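Putative hydrolase (PDB 3LLC) probably acts as an alpha/beta-hydrolase-fold thioesterase and esterase, removing fatty acyl groups from proteins and perhaps cleaving acyl-glucuronide esters. Local coordinates at residues 13-18 / 22-27; 60-63 / 68-71; 72-77 / 93-98; 209-214 / 230-235; 240-245 / 252-257. One frame throughout, in Å; residues are numbered along the deposited sequence. Where two conformers were deposited one is given.

Contact 1 of 5, residues 13-18 / 22-27; sequences AITVGQ and ARSIAA
The carbonyl oxygen of Ile-14 is held by two neighbours from the facing strand: the N-H of Ile-25, N to O 2.8 Å and nearly straight at 170°, and a longer CA-H...O contact from Ser-24. The return bond from Ile-14 N completes this hydrogen-bonded pair of an antiparallel beta hairpin, strands 9-16 and 23-30, at the edge of the alpha/beta hydrolase sheet. Val-16 and Arg-23 form the next such pair, with both N-to-O distances 2.9 Å.

On the Thr-15 and Ser-24 face the link is polar and less certain: a water lies 2.8 Å from both Thr-15 OG1 and Ser-24 OG, but Ser-24 has two conformers and the bridge rests on one of them.

The face carrying Ile-14, Val-16, Arg-23 and Ile-25 packs against helix 89-103. Arg-23 has CG between the backbone N and carbonyl carbon (chi1 62°) and its chain bends at CG, which carries the head back over Val-16; its NE and NH2 then make salt bridges to Glu-95 and Glu-94. Val-16 CG2 meets Ile-25 CG1 at 3.6 Å. The other methyl of Val-16, CG1, sits over the centre of one face of the Arg-23 guanidinium, 3.8 Å above its plane.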
# COMPACT_ATOMS: atom_id res chain seq x y z
N ALA A 13 -2.08 0.68 19.80
CA ALA A 13 -0.63 0.74 19.50
C ALA A 13 -0.06 -0.68 19.46
O ALA A 13 -0.30 -1.44 20.41
CB ALA A 13 0.10 1.54 20.59
N ILE A 14 0.67 -1.00 18.42
CA ILE A 14 1.22 -2.35 18.22
C ILE A 14 2.74 -2.31 18.14
O ILE A 14 3.31 -1.59 17.31
CB ILE A 14 0.64 -2.98 16.92
CG1 ILE A 14 -0.88 -3.15 17.03
CG2 ILE A 14 1.36 -4.32 16.58
CD1 ILE A 14 -1.69 -2.31 16.07
N THR A 15 3.42 -3.12 18.95
CA THR A 15 4.87 -3.20 18.91
C THR A 15 5.32 -4.15 17.78
O THR A 15 4.82 -5.26 17.67
CB THR A 15 5.44 -3.68 20.23
OG1 THR A 15 4.98 -2.83 21.29
CG2 THR A 15 6.97 -3.66 20.23
N VAL A 16 6.23 -3.67 16.94
CA VAL A 16 6.76 -4.42 15.79
C VAL A 16 8.27 -4.46 15.90
O VAL A 16 8.91 -3.45 16.16
CB VAL A 16 6.32 -3.79 14.45
CG1 VAL A 16 6.83 -4.64 13.24
CG2 VAL A 16 4.79 -3.58 14.38
N GLY A 17 8.87 -5.65 15.78
CA GLY A 17 10.33 -5.80 15.83
C GLY A 17 10.89 -6.02 17.23
O GLY A 17 10.17 -5.94 18.24
N GLN A 18 12.20 -6.28 17.28
CA GLN A 18 12.93 -6.59 18.54
C GLN A 18 14.10 -5.65 18.77
O GLN A 18 14.70 -5.14 17.81
CB GLN A 18 13.51 -8.02 18.49
CG GLN A 18 12.54 -9.14 18.14
CD GLN A 18 11.69 -9.56 19.32
OE1 GLN A 18 12.19 -10.10 20.31
NE2 GLN A 18 10.38 -9.34 19.22
N ALA A 22 12.84 -2.28 17.41
CA ALA A 22 11.44 -2.23 17.85
C ALA A 22 10.85 -0.84 17.55
O ALA A 22 11.53 0.17 17.68
CB ALA A 22 11.29 -2.57 19.30
N ARG A 23 9.61 -0.81 17.10
CA ARG A 23 8.89 0.45 16.93
C ARG A 23 7.40 0.25 17.21
O ARG A 23 6.85 -0.83 16.95
CB ARG A 23 9.12 1.04 15.53
CG ARG A 23 8.63 0.20 14.34
CD ARG A 23 9.73 -0.55 13.72
NE ARG A 23 9.40 -1.26 12.49
CZ ARG A 23 9.90 -2.45 12.18
NH1 ARG A 23 10.71 -3.09 13.04
NH2 ARG A 23 9.59 -3.03 11.02
N SER A 24 6.76 1.29 17.72
CA SER A 24 5.32 1.25 18.00
C SER A 24 4.52 1.84 16.81
O SER A 24 4.78 2.97 16.37
CB SER A 24 4.97 2.02 19.28
OG SER A 24 5.51 1.45 20.47
N ILE A 25 3.55 1.06 16.32
CA ILE A 25 2.71 1.43 15.19
C ILE A 25 1.31 1.83 15.68
O ILE A 25 0.63 1.10 16.44
CB ILE A 25 2.63 0.22 14.16
CG1 ILE A 25 4.02 -0.10 13.64
CG2 ILE A 25 1.59 0.49 13.04
CD1 ILE A 25 4.78 1.10 12.92
N ALA A 26 0.88 3.04 15.29
CA ALA A 26 -0.43 3.57 15.65
C ALA A 26 -1.48 3.06 14.62
O ALA A 26 -1.24 3.06 13.40
CB ALA A 26 -0.41 5.13 15.68
N ALA A 27 -2.63 2.62 15.13
CA ALA A 27 -3.73 2.09 14.30
C ALA A 27 -5.10 2.56 14.79
O ALA A 27 -5.31 2.83 15.99
CB ALA A 27 -3.67 0.51 14.24
O HOH W 1 3.50 -0.44 21.18

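Contact 2 of 5, residues 60-63 / 68-71; sequences DLAA and GAIR
A beta-alpha-beta unit of the alpha/beta hydrolase fold, strand 39-43, helix 53-65 and strand 68-72, brings the last turns of its helix down onto the start of its second strand. Here the two elements meet through Ala-62 on the helix and the pair Gly-68 and Ala-69 on the strand. The methyl of Ala-62 points at the strand and does all the touching from residues 60-63: its CB lies 3.8 Å from Ala-69 CB and 3.6 Å from the carbonyl O of Gly-68. The Ala-62 methyl comes end-on against the flank of the Ala-69 methyl, while the Gly-68 carbonyl supplies a second surface beside them. The backbones come close as a result, Ala-62 CA and Gly-68 CA being 6.1 Å apart, and only small groups lie between them.

Around this point, the neighbours of Ala-69 in the sheet differ from those of the next residue: Ala-69 bonds through its backbone to Arg-30, whereas Ile-70 bonds to Cys-40 and Trp-42. Ala-69 also touches Asp-59 one turn earlier on the helix, and Leu-61 packs on helix 252-266. The strand is thus held by strands on both flanks, and the helix covers one face of it.

All three touching residues are buried, and no hydrogen bond or charge pair crosses between the segments. What joins helix to strand here is therefore van der Waals contact of methyl against methyl and methyl against peptide oxygen, close packing without directional bonds, which fixes how near helix and strand can lie.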
# COMPACT_ATOMS: atom_id res chain seq x y z
N ASP A 60 -15.34 5.17 5.79
CA ASP A 60 -16.73 5.59 5.72
C ASP A 60 -17.60 4.56 4.97
O ASP A 60 -18.70 4.21 5.44
CB ASP A 60 -16.87 6.96 5.04
CG ASP A 60 -18.29 7.44 4.98
OD1 ASP A 60 -18.78 7.93 6.01
OD2 ASP A 60 -18.92 7.31 3.92
N LEU A 61 -17.10 4.07 3.84
CA LEU A 61 -17.80 3.02 3.09
C LEU A 61 -18.00 1.75 3.96
O LEU A 61 -19.11 1.22 4.08
CB LEU A 61 -17.04 2.66 1.84
CG LEU A 61 -17.72 1.51 1.06
CD1 LEU A 61 -19.09 1.96 0.41
CD2 LEU A 61 -16.77 0.96 0.07
N ALA A 62 -16.91 1.30 4.58
CA ALA A 62 -16.96 0.16 5.51
C ALA A 62 -18.01 0.34 6.60
O ALA A 62 -18.85 -0.56 6.82
CB ALA A 62 -15.56 -0.13 6.10
N ALA A 63 -18.00 1.49 7.29
CA ALA A 63 -19.01 1.82 8.28
C ALA A 63 -20.44 1.71 7.75
O ALA A 63 -21.33 1.20 8.45
CB ALA A 63 -18.78 3.22 8.84
N GLY A 68 -15.68 -4.36 8.58
CA GLY A 68 -14.54 -3.90 9.33
C GLY A 68 -13.67 -2.92 8.54
O GLY A 68 -13.66 -2.89 7.28
N ALA A 69 -12.91 -2.13 9.29
CA ALA A 69 -11.90 -1.25 8.67
C ALA A 69 -10.67 -1.11 9.56
O ALA A 69 -10.80 -0.90 10.78
CB ALA A 69 -12.50 0.12 8.38
N ILE A 70 -9.48 -1.27 8.97
CA ILE A 70 -8.19 -1.06 9.66
C ILE A 70 -7.37 -0.01 8.89
O ILE A 70 -7.17 -0.14 7.69
CB ILE A 70 -7.36 -2.35 9.80
CG1 ILE A 70 -8.07 -3.36 10.69
CG2 ILE A 70 -5.95 -2.05 10.36
CD1 ILE A 70 -7.47 -4.76 10.65
N ARG A 71 -6.90 1.01 9.60
CA ARG A 71 -5.85 1.91 9.07
C ARG A 71 -4.71 1.96 10.06
O ARG A 71 -4.94 1.77 11.28
CB ARG A 71 -6.40 3.33 8.91
CG ARG A 71 -7.50 3.46 7.85
CD ARG A 71 -8.18 4.84 7.91
NE ARG A 71 -9.06 5.01 9.05
CZ ARG A 71 -9.23 6.14 9.74
NH1 ARG A 71 -8.54 7.24 9.47
NH2 ARG A 71 -10.07 6.15 10.75

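Contact 3 of 5, residues 72-77 / 93-98; sequences FDYSGH and LEEALA
Glu-95 OE1 lies at the edge of the Tyr-74 ring, near the ring plane, and also approaches the backbone of that residue, 3.6 Å from Tyr-74 CA. The Phe-72 ring reaches the helix with its far corner, CZ standing 3.8 Å from both CA and CB of Ala-96. Its CG is placed between the backbone N and the carbonyl carbon (chi1 68°), which directs the ring toward the helix. Within the loop, one face of the His-77 imidazole carries Tyr-74 CB, 3.5 Å above the plane and toward the rim, and the carbonyl carbon of Ser-75 lies at its edge; His-77 ND1 donates to Ser-75 O at 3.0 Å.

Phe-72 ends strand 68-72 of the alpha/beta hydrolase fold; the residues after it form a loop, which a type II turn from Tyr-74 to His-77 bends beside helix 89-103. From that helix the Glu-95 chain runs out extended beyond CG, so that its carboxylate faces Ser-75 with both oxygens. OE1 takes Ser-75 N at 2.9 Å in an almost straight bond (174°) on the syn side, although the donor is 35° out of the carboxylate plane. OE2 receives Ser-75 OG at 2.6 Å on its syn lone pair. Tyr-74 OH bonds to Gly-44 O, and the tyrosine side chain touches Met-115, within the GxSxG pattern of the probable nucleophile elbow.

With Arg-23 as a further partner of OE2, the buried carboxylate has each oxygen gripped. This probably favours its charged form and fixes its rotation, tying the turn to the helix.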
# COMPACT_ATOMS: atom_id res chain seq x y z
N PHE A 72 -3.49 2.17 9.56
CA PHE A 72 -2.31 2.34 10.42
C PHE A 72 -1.28 3.26 9.73
O PHE A 72 -1.34 3.44 8.52
CB PHE A 72 -1.68 1.00 10.76
CG PHE A 72 -1.05 0.32 9.58
CD1 PHE A 72 -1.84 -0.37 8.66
CD2 PHE A 72 0.33 0.41 9.35
CE1 PHE A 72 -1.27 -0.95 7.54
CE2 PHE A 72 0.91 -0.19 8.23
CZ PHE A 72 0.08 -0.87 7.32
N ASP A 73 -0.39 3.85 10.53
CA ASP A 73 0.71 4.70 10.00
C ASP A 73 1.99 3.88 9.95
O ASP A 73 2.41 3.26 10.94
CB ASP A 73 0.92 5.94 10.86
CG ASP A 73 -0.09 7.10 10.54
OD1 ASP A 73 -0.44 7.26 9.34
OD2 ASP A 73 -0.46 7.85 11.48
N TYR A 74 2.63 3.88 8.79
CA TYR A 74 3.98 3.28 8.66
C TYR A 74 4.97 3.93 9.63
O TYR A 74 4.77 5.08 10.05
CB TYR A 74 4.52 3.46 7.25
CG TYR A 74 3.71 2.86 6.11
CD1 TYR A 74 3.54 1.48 5.99
CD2 TYR A 74 3.22 3.66 5.08
CE1 TYR A 74 2.83 0.94 4.92
CE2 TYR A 74 2.52 3.11 4.00
CZ TYR A 74 2.34 1.74 3.93
OH TYR A 74 1.64 1.21 2.87
N SER A 75 5.98 3.18 10.08
CA SER A 75 7.03 3.78 10.87
C SER A 75 7.60 5.01 10.10
O SER A 75 7.69 4.99 8.87
CB SER A 75 8.18 2.80 11.21
OG SER A 75 8.76 2.22 10.05
N GLY A 76 7.95 6.06 10.85
CA GLY A 76 8.45 7.30 10.26
C GLY A 76 7.39 8.26 9.74
O GLY A 76 7.72 9.37 9.29
N HIS A 77 6.13 7.85 9.82
CA HIS A 77 4.99 8.60 9.27
C HIS A 77 3.96 8.87 10.38
O HIS A 77 3.78 8.05 11.30
CB HIS A 77 4.24 7.79 8.22
CG HIS A 77 5.02 7.44 6.97
ND1 HIS A 77 6.16 6.65 6.97
CD2 HIS A 77 4.75 7.71 5.67
CE1 HIS A 77 6.55 6.46 5.72
NE2 HIS A 77 5.72 7.09 4.91
N LEU A 93 6.41 -3.57 5.20
CA LEU A 93 5.69 -4.82 5.03
C LEU A 93 5.56 -5.56 6.36
O LEU A 93 4.48 -6.08 6.68
CB LEU A 93 6.40 -5.72 3.99
CG LEU A 93 5.90 -7.17 3.88
CD1 LEU A 93 4.41 -7.22 3.38
CD2 LEU A 93 6.83 -7.96 2.88
N GLU A 94 6.66 -5.65 7.12
CA GLU A 94 6.65 -6.30 8.41
C GLU A 94 5.59 -5.69 9.33
O GLU A 94 4.90 -6.39 10.10
CB GLU A 94 8.03 -6.18 9.06
CG GLU A 94 8.15 -6.91 10.39
CD GLU A 94 9.51 -6.75 11.08
OE1 GLU A 94 10.31 -5.84 10.73
OE2 GLU A 94 9.77 -7.54 12.02
N GLU A 95 5.45 -4.37 9.26
CA GLU A 95 4.44 -3.66 10.06
C GLU A 95 2.99 -4.00 9.60
O GLU A 95 2.11 -4.27 10.44
CB GLU A 95 4.72 -2.14 9.97
CG GLU A 95 6.02 -1.73 10.68
CD GLU A 95 6.64 -0.40 10.17
OE1 GLU A 95 5.88 0.37 9.54
OE2 GLU A 95 7.85 -0.16 10.45
N ALA A 96 2.74 -4.00 8.30
CA ALA A 96 1.45 -4.35 7.76
C ALA A 96 1.05 -5.76 8.22
O ALA A 96 -0.07 -5.96 8.69
CB ALA A 96 1.43 -4.23 6.19
N LEU A 97 1.97 -6.72 8.13
CA LEU A 97 1.68 -8.09 8.55
C LEU A 97 1.43 -8.16 10.07
O LEU A 97 0.53 -8.90 10.53
CB LEU A 97 2.82 -9.02 8.10
CG LEU A 97 2.71 -10.53 8.36
CD1 LEU A 97 1.38 -11.05 7.82
CD2 LEU A 97 3.89 -11.29 7.73
N ALA A 98 2.22 -7.43 10.86
CA ALA A 98 2.02 -7.40 12.31
C ALA A 98 0.64 -6.83 12.71
O ALA A 98 0.02 -7.28 13.68
CB ALA A 98 3.16 -6.63 13.03

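Contact 4 of 5, residues 209-214 / 230-235; sequences VHILQG and EHLPAD
Leu-232 and Ile-211 end on each other, CD1 against CD1, while Val-209 lies across the leucine, close to perpendicular to it. All the touching from the loop side is done by one atom, Leu-232 CD1. The contact lies in a beta-alpha-beta unit of the alpha/beta hydrolase fold: strand 209-214 leads to helix 222-230, and the chain then turns back through residues 231-236 to strand 237-242, parallel to the first and next to it in the sheet.

Torsions explain why the ends meet. Leu-232 holds CG anti to its carbonyl carbon (chi1 -74°), and its second torsion is close to extended (169°), carrying CD1 away from the loop and toward the strand. In Ile-211 it is CG1 that stands anti to the carbonyl carbon, with CD1 projecting at its end to meet the leucine.

Val-209 and Ile-211 share one face of the strand; His-210 and Leu-212 point to the other, where they pack on helix 252-266. Ile-211 also touches Leu-228 and Val-229 of helix 222-230, and Leu-232 rests on Thr-205, so the loop residue extends the apolar cover beyond the end of that helix.

Backbone and backbone stay well apart, with Val-209 CA and Leu-232 CA 8.8 Å from each other, and methyl groups alone bridge the difference. Leu-232 CD1 is the meeting point of all three side chains, 4.1 Å from Ile-211 CD1 and 4.2 Å from Val-209 CG1.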
# COMPACT_ATOMS: atom_id res chain seq x y z
N VAL A 209 -8.73 -9.09 -8.36
CA VAL A 209 -7.92 -7.88 -8.29
C VAL A 209 -8.57 -6.83 -9.21
O VAL A 209 -8.90 -7.14 -10.35
CB VAL A 209 -6.47 -8.15 -8.74
CG1 VAL A 209 -5.61 -6.86 -8.64
CG2 VAL A 209 -5.77 -9.26 -7.89
N HIS A 210 -8.76 -5.60 -8.70
CA HIS A 210 -9.23 -4.48 -9.50
C HIS A 210 -8.23 -3.36 -9.32
O HIS A 210 -8.04 -2.87 -8.18
CB HIS A 210 -10.59 -4.00 -9.02
CG HIS A 210 -11.29 -3.05 -9.96
ND1 HIS A 210 -12.65 -2.84 -9.92
CD2 HIS A 210 -10.82 -2.26 -10.96
CE1 HIS A 210 -12.98 -1.95 -10.85
NE2 HIS A 210 -11.89 -1.59 -11.50
N ILE A 211 -7.61 -2.94 -10.42
CA ILE A 211 -6.66 -1.79 -10.45
C ILE A 211 -7.38 -0.55 -11.05
O ILE A 211 -8.08 -0.67 -12.06
CB ILE A 211 -5.42 -2.10 -11.31
CG1 ILE A 211 -4.69 -3.37 -10.82
CG2 ILE A 211 -4.42 -0.87 -11.35
CD1 ILE A 211 -3.89 -4.11 -11.95
N LEU A 212 -7.20 0.61 -10.39
CA LEU A 212 -7.70 1.92 -10.86
C LEU A 212 -6.44 2.78 -11.12
O LEU A 212 -5.57 2.88 -10.24
CB LEU A 212 -8.58 2.58 -9.81
CG LEU A 212 -9.95 1.94 -9.52
CD1 LEU A 212 -10.42 2.19 -8.09
CD2 LEU A 212 -11.00 2.49 -10.48
N GLN A 213 -6.34 3.35 -12.32
CA GLN A 213 -5.11 4.03 -12.77
C GLN A 213 -5.44 5.20 -13.70
O GLN A 213 -6.20 5.07 -14.70
CB GLN A 213 -4.20 3.01 -13.48
CG GLN A 213 -2.97 3.59 -14.16
CD GLN A 213 -1.88 4.02 -13.17
OE1 GLN A 213 -1.49 3.26 -12.27
NE2 GLN A 213 -1.36 5.23 -13.37
N GLY A 214 -4.85 6.36 -13.40
CA GLY A 214 -5.01 7.52 -14.26
C GLY A 214 -4.01 7.54 -15.41
O GLY A 214 -2.86 7.10 -15.25
N GLU A 230 0.20 -7.99 -16.89
CA GLU A 230 0.98 -9.07 -17.55
C GLU A 230 1.63 -10.03 -16.54
O GLU A 230 2.00 -11.12 -16.92
CB GLU A 230 2.07 -8.49 -18.47
CG GLU A 230 1.48 -7.66 -19.62
CD GLU A 230 2.48 -6.83 -20.45
OE1 GLU A 230 3.69 -6.79 -20.12
OE2 GLU A 230 2.01 -6.21 -21.44
N HIS A 231 1.76 -9.63 -15.28
CA HIS A 231 2.36 -10.46 -14.22
C HIS A 231 1.31 -11.06 -13.24
O HIS A 231 1.67 -11.68 -12.24
CB HIS A 231 3.45 -9.68 -13.49
CG HIS A 231 4.67 -9.47 -14.33
ND1 HIS A 231 4.80 -8.39 -15.20
CD2 HIS A 231 5.77 -10.24 -14.53
CE1 HIS A 231 5.94 -8.51 -15.86
NE2 HIS A 231 6.53 -9.64 -15.51
N LEU A 232 0.03 -10.83 -13.52
CA LEU A 232 -1.06 -11.33 -12.66
C LEU A 232 -1.77 -12.50 -13.31
O LEU A 232 -1.50 -12.84 -14.46
CB LEU A 232 -2.04 -10.19 -12.30
CG LEU A 232 -1.59 -9.14 -11.30
CD1 LEU A 232 -2.57 -7.96 -11.26
CD2 LEU A 232 -1.40 -9.76 -9.90
N PRO A 233 -2.62 -13.21 -12.54
CA PRO A 233 -3.23 -14.40 -13.11
C PRO A 233 -4.09 -14.10 -14.35
O PRO A 233 -4.54 -12.96 -14.55
CB PRO A 233 -4.11 -14.91 -11.95
CG PRO A 233 -3.39 -14.49 -10.72
CD PRO A 233 -2.88 -13.09 -11.09
N ALA A 234 -4.33 -15.13 -15.15
CA ALA A 234 -5.16 -15.02 -16.36
C ALA A 234 -6.70 -14.88 -16.11
O ALA A 234 -7.47 -14.82 -17.07
CB ALA A 234 -4.85 -16.22 -17.31
N ASP A 235 -7.12 -14.88 -14.84
CA ASP A 235 -8.53 -14.80 -14.47
C ASP A 235 -8.75 -13.79 -13.34
O ASP A 235 -7.82 -13.51 -12.53
CB ASP A 235 -9.04 -16.17 -14.01
CG ASP A 235 -8.37 -16.62 -12.72
OD1 ASP A 235 -7.19 -17.02 -12.76
OD2 ASP A 235 -9.03 -16.56 -11.66

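Contact 5 of 5, residues 240-245 / 252-257; sequences TLVRDG and PQDIDR
Val-242 packs its methyls on the guanidinium of Arg-257, joining the last sheet strand of this alpha/beta hydrolase to its C-terminal helix. CG1 lies over one face, off its centre and 3.7 Å from Arg-257 NH2; CG2 lies on the same side, 3.6 Å from Arg-257 NE. The other face is covered from within the helix by the carbonyl O of Gln-253. Nearby, Thr-240 CG2 touches Arg-257 CD more loosely, while its hydroxyl bonds to His-210. Strand 240-242 and helix 252-257 run antiparallel, at 178°.

Hydrogen bonds and charge set the guanidinium from its rim. A bend at chi3 (-74°) turns the group back along the helix, where NH2 serves two acceptors, both in the guanidinium plane: Gln-253 OE1 at 2.8 Å and, as a salt bridge, Asp-254 OD1 at 3.0 Å. The aspartate oxygen is met from above its carboxylate plane, and Asp-254 has a second cationic partner in Arg-251.

Water spans the remaining distance to the turn. One molecule lies 2.7 Å from Asp-244 OD2 and accepts from Gln-253 NE2 at 3.1 Å; another is bound to Gln-253 OE1 at 2.8 Å and only weakly to Asp-244 OD1.

Bonds in the plane thus fix the rotation of the arginine head: NH2 is engaged at the rim, and the poorly hydrated flat face can pack on the valine methyls while Asp-254 meets the charge.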
# COMPACT_ATOMS: atom_id res chain seq x y z
N THR A 240 -9.13 -0.52 -14.67
CA THR A 240 -9.92 0.61 -15.06
C THR A 240 -8.92 1.77 -15.28
O THR A 240 -8.30 2.25 -14.30
CB THR A 240 -10.96 0.98 -13.99
OG1 THR A 240 -11.88 -0.12 -13.78
CG2 THR A 240 -11.80 2.28 -14.45
N LEU A 241 -8.82 2.23 -16.53
CA LEU A 241 -7.96 3.35 -16.93
C LEU A 241 -8.84 4.62 -17.09
O LEU A 241 -9.84 4.63 -17.81
CB LEU A 241 -7.24 3.05 -18.24
CG LEU A 241 -6.07 2.05 -18.18
CD1 LEU A 241 -5.71 1.49 -19.60
CD2 LEU A 241 -4.80 2.62 -17.45
N VAL A 242 -8.47 5.67 -16.37
CA VAL A 242 -9.24 6.91 -16.34
C VAL A 242 -8.37 7.96 -17.11
O VAL A 242 -7.31 8.35 -16.59
CB VAL A 242 -9.49 7.33 -14.89
CG1 VAL A 242 -10.32 8.65 -14.85
CG2 VAL A 242 -10.22 6.20 -14.09
N ARG A 243 -8.82 8.39 -18.27
CA ARG A 243 -8.00 9.18 -19.20
C ARG A 243 -7.39 10.44 -18.52
O ARG A 243 -6.19 10.69 -18.69
CB ARG A 243 -8.77 9.61 -20.41
CG ARG A 243 -8.04 10.55 -21.39
CD ARG A 243 -6.78 9.98 -21.93
NE ARG A 243 -6.10 10.95 -22.80
CZ ARG A 243 -5.14 11.79 -22.41
NH1 ARG A 243 -4.71 11.84 -21.12
NH2 ARG A 243 -4.61 12.61 -23.30
N ASP A 244 -8.20 11.19 -17.79
CA ASP A 244 -7.76 12.46 -17.17
C ASP A 244 -7.38 12.35 -15.69
O ASP A 244 -7.15 13.37 -15.02
CB ASP A 244 -8.78 13.60 -17.40
CG ASP A 244 -10.15 13.37 -16.73
OD1 ASP A 244 -10.29 12.44 -15.92
OD2 ASP A 244 -11.10 14.12 -17.05
N GLY A 245 -7.28 11.15 -15.16
CA GLY A 245 -6.90 10.95 -13.77
C GLY A 245 -5.42 11.19 -13.48
O GLY A 245 -4.57 10.86 -14.30
N PRO A 252 -14.14 13.75 -6.52
CA PRO A 252 -15.43 13.07 -6.26
C PRO A 252 -15.74 11.90 -7.20
O PRO A 252 -16.04 10.80 -6.73
CB PRO A 252 -16.44 14.20 -6.43
CG PRO A 252 -15.70 15.41 -5.92
CD PRO A 252 -14.29 15.22 -6.44
N GLN A 253 -15.60 12.10 -8.52
CA GLN A 253 -15.78 10.97 -9.46
C GLN A 253 -14.79 9.80 -9.23
O GLN A 253 -15.18 8.65 -9.39
CB GLN A 253 -15.69 11.44 -10.92
CG GLN A 253 -14.29 11.96 -11.31
CD GLN A 253 -14.19 12.29 -12.76
OE1 GLN A 253 -14.01 11.39 -13.60
NE2 GLN A 253 -14.29 13.59 -13.09
N ASP A 254 -13.53 10.09 -8.86
CA ASP A 254 -12.55 9.07 -8.55
C ASP A 254 -12.91 8.28 -7.27
O ASP A 254 -12.77 7.06 -7.21
CB ASP A 254 -11.13 9.66 -8.39
CG ASP A 254 -10.63 10.39 -9.65
OD1 ASP A 254 -10.82 9.88 -10.78
OD2 ASP A 254 -10.04 11.49 -9.49
N ILE A 255 -13.32 9.00 -6.24
CA ILE A 255 -13.75 8.39 -4.97
C ILE A 255 -14.97 7.48 -5.20
O ILE A 255 -14.97 6.35 -4.66
CB ILE A 255 -14.04 9.48 -3.93
CG1 ILE A 255 -12.74 10.20 -3.53
CG2 ILE A 255 -14.74 8.92 -2.64
CD1 ILE A 255 -11.62 9.34 -3.01
N ASP A 256 -15.93 7.91 -6.05
CA ASP A 256 -17.08 7.08 -6.42
C ASP A 256 -16.62 5.76 -7.06
O ASP A 256 -17.13 4.70 -6.71
CB ASP A 256 -18.03 7.80 -7.37
CG ASP A 256 -18.82 8.92 -6.70
OD1 ASP A 256 -18.80 9.05 -5.47
OD2 ASP A 256 -19.49 9.67 -7.43
N ARG A 257 -15.67 5.83 -8.01
CA ARG A 257 -15.14 4.59 -8.64
C ARG A 257 -14.44 3.69 -7.62
O ARG A 257 -14.60 2.46 -7.65
CB ARG A 257 -14.17 4.88 -9.81
CG ARG A 257 -14.86 5.10 -11.15
CD ARG A 257 -13.81 5.34 -12.29
NE ARG A 257 -13.23 6.68 -12.16
CZ ARG A 257 -13.75 7.79 -12.66
NH1 ARG A 257 -14.85 7.76 -13.41
NH2 ARG A 257 -13.15 8.97 -12.42
O HOH W 2 -13.24 10.80 -16.18
O HOH W 3 -13.57 13.66 -16.14

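How the contacts relate
From the N terminus the five contacts follow one another in series; none nests in or crosses another. Contact 1 closes the hairpin at one edge of the sheet, with three residues between its segments, and contact 2 closes the four residues between 60-63 and 68-71, the helix end included. The segments of contacts 2 and 3 adjoin in sequence, and contact 3 closes a 15-residue excursion to helix 89-103. Contacts 1 and 3 meet through salt bridges, their centres about 8 Å apart. Contact 4 closes another 15 residues around helix 222-230, and contact 5 six before the C-terminal helix; strands 209-214 and 237-242 join these two at the far edge of the sheet, across the chain's centre from contact 1.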